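Local atomic coordinates of protein-glutamine gamma-glutamyltransferase 2 (Pagrus major, PDB entry 1G0D), a protein that probably catalyses calcium-dependent cross-linking of proteins by joining peptide-bound glutamine to lysine or other primary amines. Residues 589-594 against 599-604; 625-630 against 679-684. All blocks are in the same frame, centred on the assembly; numbering follows the deposited sequence.

Interaction 1. Residues 589-594 against 599-604; sequences VQVPGK and EPLTAY
Gln590 and Tyr604 form an antiparallel hydrogen-bonded pair at the edge of a three-stranded sheet in the C-terminal immunoglobulin-like domain, where strand 588-590 ends beside strand 601-608. Gln590 N donates to Tyr604 O at 2.8 Å, and Tyr604 N returns a bond to Gln590 O. Beyond this pair the backbones stay close through a CA-H...O contact from Val591 CA to Thr602 O. The Tyr604 side chain leans along the loop that follows the bridge: CG lies anti to the carbonyl carbon (chi1 -62°). Its CB sits 3.5 Å from Gln590 O, and CG and CD1 pass the same oxygen, which lies at the ring edge near its plane. CD1 also meets Pro592 CD at 3.7 Å, while CE1 lies next to Pro592 CG. Pro592, with no N-H to offer, lays these methylenes against the ring's C-H edge, the two side chains crossing at about a right angle. Farther out, the ring carries its hydroxyl away from the proline. An alanine here would end at CB, and that side of Pro592 would probably be left uncovered. On the inner face, branched Val591 faces compact Ala603, next to Leu661 of the opposing sheet. There Val591 CG2, anti to its own N, touches Leu601 CD2 at 4.0 Å.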
loop_
_atom_site.group_PDB
_atom_site.type_symbol
_atom_site.label_atom_id
_atom_site.label_comp_id
_atom_site.label_asym_id
_atom_site.label_seq_id
_atom_site.Cartn_x
_atom_site.Cartn_y
_atom_site.Cartn_z
ATOM N N VAL A 589 3.887 21.094 11.959
ATOM C CA VAL A 589 4.853 20.288 12.659
ATOM C C VAL A 589 6.213 20.962 12.479
ATOM O O VAL A 589 6.609 21.287 11.352
ATOM C CB VAL A 589 4.842 18.871 12.111
ATOM C CG1 VAL A 589 5.632 17.980 13.000
ATOM C CG2 VAL A 589 3.422 18.363 12.028
ATOM N N GLN A 590 6.894 21.216 13.606
ATOM C CA GLN A 590 8.201 21.874 13.620
ATOM C C GLN A 590 9.121 21.263 14.660
ATOM O O GLN A 590 8.730 21.029 15.787
ATOM C CB GLN A 590 8.047 23.352 13.952
ATOM C CG GLN A 590 7.032 24.089 13.110
ATOM C CD GLN A 590 6.665 25.460 13.681
ATOM O OE1 GLN A 590 7.052 26.498 13.130
ATOM N NE2 GLN A 590 5.906 25.470 14.785
ATOM N N VAL A 591 10.353 20.987 14.279
ATOM C CA VAL A 591 11.285 20.462 15.244
ATOM C C VAL A 591 12.560 21.259 14.976
ATOM O O VAL A 591 13.475 20.808 14.316
ATOM C CB VAL A 591 11.403 18.947 15.067
ATOM C CG1 VAL A 591 11.201 18.611 13.680
ATOM C CG2 VAL A 591 12.688 18.444 15.580
ATOM N N PRO A 592 12.610 22.495 15.505
ATOM C CA PRO A 592 13.686 23.487 15.401
ATOM C C PRO A 592 15.127 23.165 15.864
ATOM O O PRO A 592 15.367 22.348 16.773
ATOM C CB PRO A 592 13.097 24.698 16.120
ATOM C CG PRO A 592 12.146 24.103 17.066
ATOM C CD PRO A 592 11.514 22.991 16.350
ATOM N N GLY A 593 16.080 23.828 15.203
ATOM C CA GLY A 593 17.487 23.645 15.501
ATOM C C GLY A 593 18.044 22.361 14.923
ATOM O O GLY A 593 17.290 21.430 14.636
ATOM N N LYS A 594 19.366 22.306 14.750
ATOM C CA LYS A 594 20.053 21.117 14.218
ATOM C C LYS A 594 19.753 19.799 14.966
ATOM O O LYS A 594 19.833 19.721 16.192
ATOM C CB LYS A 594 21.565 21.369 14.207
ATOM C CG LYS A 594 22.391 20.221 13.651
ATOM C CD LYS A 594 23.491 20.744 12.739
ATOM C CE LYS A 594 24.725 19.833 12.738
ATOM N NZ LYS A 594 25.469 19.772 14.048
ATOM N N GLU A 599 20.665 12.547 20.245
ATOM C CA GLU A 599 20.707 13.847 20.886
ATOM C C GLU A 599 19.246 14.280 21.047
ATOM O O GLU A 599 18.493 14.406 20.066
ATOM C CB GLU A 599 21.431 14.843 19.973
ATOM C CG GLU A 599 22.362 15.837 20.632
ATOM C CD GLU A 599 23.813 15.472 20.408
ATOM O OE1 GLU A 599 24.241 14.412 20.925
ATOM O OE2 GLU A 599 24.526 16.238 19.717
ATOM N N PRO A 600 18.813 14.475 22.293
ATOM C CA PRO A 600 17.454 14.892 22.623
ATOM C C PRO A 600 16.979 16.147 21.928
ATOM O O PRO A 600 17.633 17.182 22.005
ATOM C CB PRO A 600 17.511 15.076 24.134
ATOM C CG PRO A 600 18.570 14.095 24.573
ATOM C CD PRO A 600 19.611 14.221 23.505
ATOM N N LEU A 601 15.821 16.062 21.265
ATOM C CA LEU A 601 15.256 17.233 20.586
ATOM C C LEU A 601 13.761 17.342 20.867
ATOM O O LEU A 601 13.142 16.373 21.348
ATOM C CB LEU A 601 15.485 17.190 19.066
ATOM C CG LEU A 601 15.235 15.907 18.290
ATOM C CD1 LEU A 601 13.770 15.551 18.333
ATOM C CD2 LEU A 601 15.695 16.102 16.869
ATOM N N THR A 602 13.197 18.521 20.561
ATOM C CA THR A 602 11.774 18.824 20.767
ATOM C C THR A 602 11.058 19.216 19.472
ATOM O O THR A 602 11.460 20.154 18.762
ATOM C CB THR A 602 11.577 19.969 21.819
ATOM O OG1 THR A 602 12.192 19.573 23.039
ATOM C CG2 THR A 602 10.106 20.221 22.129
ATOM N N ALA A 603 9.985 18.466 19.211
ATOM C CA ALA A 603 9.105 18.623 18.058
ATOM C C ALA A 603 7.845 19.312 18.568
ATOM O O ALA A 603 7.359 19.020 19.667
ATOM C CB ALA A 603 8.761 17.243 17.465
ATOM N N TYR A 604 7.315 20.206 17.743
ATOM C CA TYR A 604 6.155 21.018 18.074
ATOM C C TYR A 604 5.033 20.922 17.066
ATOM O O TYR A 604 5.224 21.240 15.899
ATOM C CB TYR A 604 6.566 22.482 18.142
ATOM C CG TYR A 604 7.589 22.765 19.202
ATOM C CD1 TYR A 604 8.947 22.676 18.928
ATOM C CD2 TYR A 604 7.197 23.077 20.505
ATOM C CE1 TYR A 604 9.894 22.882 19.934
ATOM C CE2 TYR A 604 8.127 23.283 21.511
ATOM C CZ TYR A 604 9.475 23.180 21.228
ATOM O OH TYR A 604 10.392 23.331 22.248
HETATM O O HOH W 1 3.764 23.916 15.594
#

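Interaction 2. Residues 625-630 against 679-684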
loop_
_atom_site.group_PDB
_atom_site.type_symbol
_atom_site.label_atom_id
_atom_site.label_comp_id
_atom_site.label_asym_id
_atom_site.label_seq_id
_atom_site.Cartn_x
_atom_site.Cartn_y
_atom_site.Cartn_z
ATOM N N ALA A 625 10.259 6.811 10.763
ATOM C CA ALA A 625 11.266 5.768 10.554
ATOM C C ALA A 625 12.554 6.458 10.937
ATOM O O ALA A 625 12.824 7.556 10.444
ATOM C CB ALA A 625 11.327 5.369 9.080
ATOM N N GLY A 626 13.325 5.862 11.837
ATOM C CA GLY A 626 14.581 6.482 12.217
ATOM C C GLY A 626 14.524 7.650 13.180
ATOM O O GLY A 626 15.574 8.078 13.664
ATOM N N LEU A 627 13.327 8.187 13.447
ATOM C CA LEU A 627 13.133 9.307 14.398
ATOM C C LEU A 627 12.504 8.756 15.706
ATOM O O LEU A 627 13.120 8.825 16.764
ATOM C CB LEU A 627 12.226 10.397 13.803
ATOM C CG LEU A 627 12.775 11.236 12.640
ATOM C CD1 LEU A 627 11.883 12.470 12.390
ATOM C CD2 LEU A 627 14.203 11.656 12.963
ATOM N N LEU A 628 11.270 8.240 15.640
ATOM C CA LEU A 628 10.618 7.620 16.795
ATOM C C LEU A 628 9.487 6.686 16.451
ATOM O O LEU A 628 8.867 6.772 15.391
ATOM C CB LEU A 628 10.068 8.621 17.798
ATOM C CG LEU A 628 9.324 9.937 17.573
ATOM C CD1 LEU A 628 8.080 9.773 16.856
ATOM C CD2 LEU A 628 8.971 10.519 18.926
ATOM N N SER A 629 9.228 5.767 17.356
ATOM C CA SER A 629 8.103 4.855 17.182
ATOM C C SER A 629 6.800 5.571 17.631
ATOM O O SER A 629 6.832 6.408 18.535
ATOM C CB SER A 629 8.358 3.633 18.013
ATOM O OG SER A 629 9.712 3.669 18.403
ATOM N N ALA A 630 5.668 5.263 17.002
ATOM C CA ALA A 630 4.415 5.942 17.343
ATOM C C ALA A 630 4.352 6.313 18.815
ATOM O O ALA A 630 4.544 5.474 19.696
ATOM C CB ALA A 630 3.262 5.092 17.003
ATOM N N VAL A 679 13.034 16.352 8.612
ATOM C CA VAL A 679 14.078 16.661 9.567
ATOM C C VAL A 679 15.370 15.924 9.161
ATOM O O VAL A 679 15.382 14.688 9.130
ATOM C CB VAL A 679 13.651 16.218 11.023
ATOM C CG1 VAL A 679 14.719 16.629 12.014
ATOM C CG2 VAL A 679 12.331 16.870 11.404
ATOM N N VAL A 680 16.439 16.669 8.833
ATOM C CA VAL A 680 17.720 16.044 8.481
ATOM C C VAL A 680 18.530 15.684 9.755
ATOM O O VAL A 680 18.985 16.567 10.490
ATOM C CB VAL A 680 18.545 16.970 7.575
ATOM C CG1 VAL A 680 19.761 16.249 7.056
ATOM C CG2 VAL A 680 17.716 17.416 6.405
ATOM N N VAL A 681 18.676 14.383 10.031
ATOM C CA VAL A 681 19.406 13.936 11.213
ATOM C C VAL A 681 20.904 13.786 10.912
ATOM O O VAL A 681 21.334 13.044 10.017
ATOM C CB VAL A 681 18.814 12.609 11.756
ATOM C CG1 VAL A 681 19.612 12.114 12.937
ATOM C CG2 VAL A 681 17.371 12.814 12.173
ATOM N N HIS A 682 21.702 14.524 11.676
ATOM C CA HIS A 682 23.135 14.540 11.490
ATOM C C HIS A 682 23.891 13.699 12.460
ATOM O O HIS A 682 23.376 13.120 13.417
ATOM C CB HIS A 682 23.714 15.948 11.669
ATOM C CG HIS A 682 23.189 16.967 10.718
ATOM N ND1 HIS A 682 23.643 17.085 9.418
ATOM C CD2 HIS A 682 22.236 17.916 10.870
ATOM C CE1 HIS A 682 22.989 18.059 8.809
ATOM N NE2 HIS A 682 22.128 18.583 9.669
ATOM N N LYS A 683 25.171 13.734 12.156
ATOM C CA LYS A 683 26.254 13.164 12.881
ATOM C C LYS A 683 27.151 12.181 12.243
ATOM O O LYS A 683 27.021 10.969 12.384
ATOM C CB LYS A 683 25.840 12.689 14.235
ATOM C CG LYS A 683 26.377 13.673 15.215
ATOM C CD LYS A 683 27.639 13.162 15.811
ATOM C CE LYS A 683 27.334 11.929 16.632
ATOM N NZ LYS A 683 28.327 10.901 16.297
ATOM N N LYS A 684 28.107 12.824 11.578
ATOM C CA LYS A 684 29.259 12.303 10.855
ATOM C C LYS A 684 30.101 11.413 11.809
ATOM O O LYS A 684 30.091 10.164 11.619
ATOM C CB LYS A 684 30.116 13.504 10.380
ATOM C CG LYS A 684 29.371 14.729 9.712
ATOM C CD LYS A 684 28.189 15.417 10.493
ATOM C CE LYS A 684 26.998 15.763 9.561
ATOM N NZ LYS A 684 26.580 14.610 8.700
#
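Leu627 reaches along the inner face of one sheet of the C-terminal beta-sandwich, past the intervening strand 659-666, to Val681 and Val679, joining the turn between strands 619-624 and 628-634 to the last strand of the domain, 673-682. These two regions belong to one sheet but are not neighbours in it, so side chains rather than backbone bonds make the contact.

The apolar meeting is carried by the two methyl branches of Leu627. Its CD2 lies 3.5 Å from Val681 CG2, the two side chains running alongside one another and pointing opposite ways, while CD1 approaches Val679 CB more loosely at 4.4 Å. Although the first bond of the leucine side chain is not aimed at the strand, CG stands anti to the carbonyl carbon (chi1 -69°), and the chain then extends until its end comes within reach. Val679 and Val681 both point toward the leucine, with the exposed Val680 directed away between them: the alternation of a strand whose one side is buried. Compact branched valines suit such positions, and the longer leucine bridges the width of strand 659-666. Leu661 of that strand packs on Leu627, as does Phe651 from strand 644-651 of the other sheet, so the leucine lies between the sheets.

The backbone supplies the shape of the turn. Leu627 and Leu628, both opposite Gly624, form a classic beta bulge that puts two successive leucines in the buried interior. Gly626 has a positive phi (78°), and a side chain there would press against the carbonyl oxygen of Ala625.

Polar bonds run to outside partners. Gly626 N is bound by Glu181 OE2, tying the turn to a much earlier part of the chain, and on the other segment Val681 O accepts a hydrogen bond from OG1 of Thr656.

Overall arrangement
Both interactions belong to the same C-terminal immunoglobulin-like domain, but to different sheets of its sandwich. Interaction 1 is partly buried and lies at an edge: backbone hydrogen bonds set its register, with apolar packing on one face and a tyrosine and proline on the more exposed one. Interaction 2 is a smaller, wholly buried meeting of aliphatic side chains between elements that share a sheet without being adjacent. The two touch where Val591 of 589-594 packs on Val679 of 679-684, and again where the aliphatic part of Lys594 lies beside the His682 ring. Phe651 and Leu661 reach residues of both, so they draw on one hydrophobic interior.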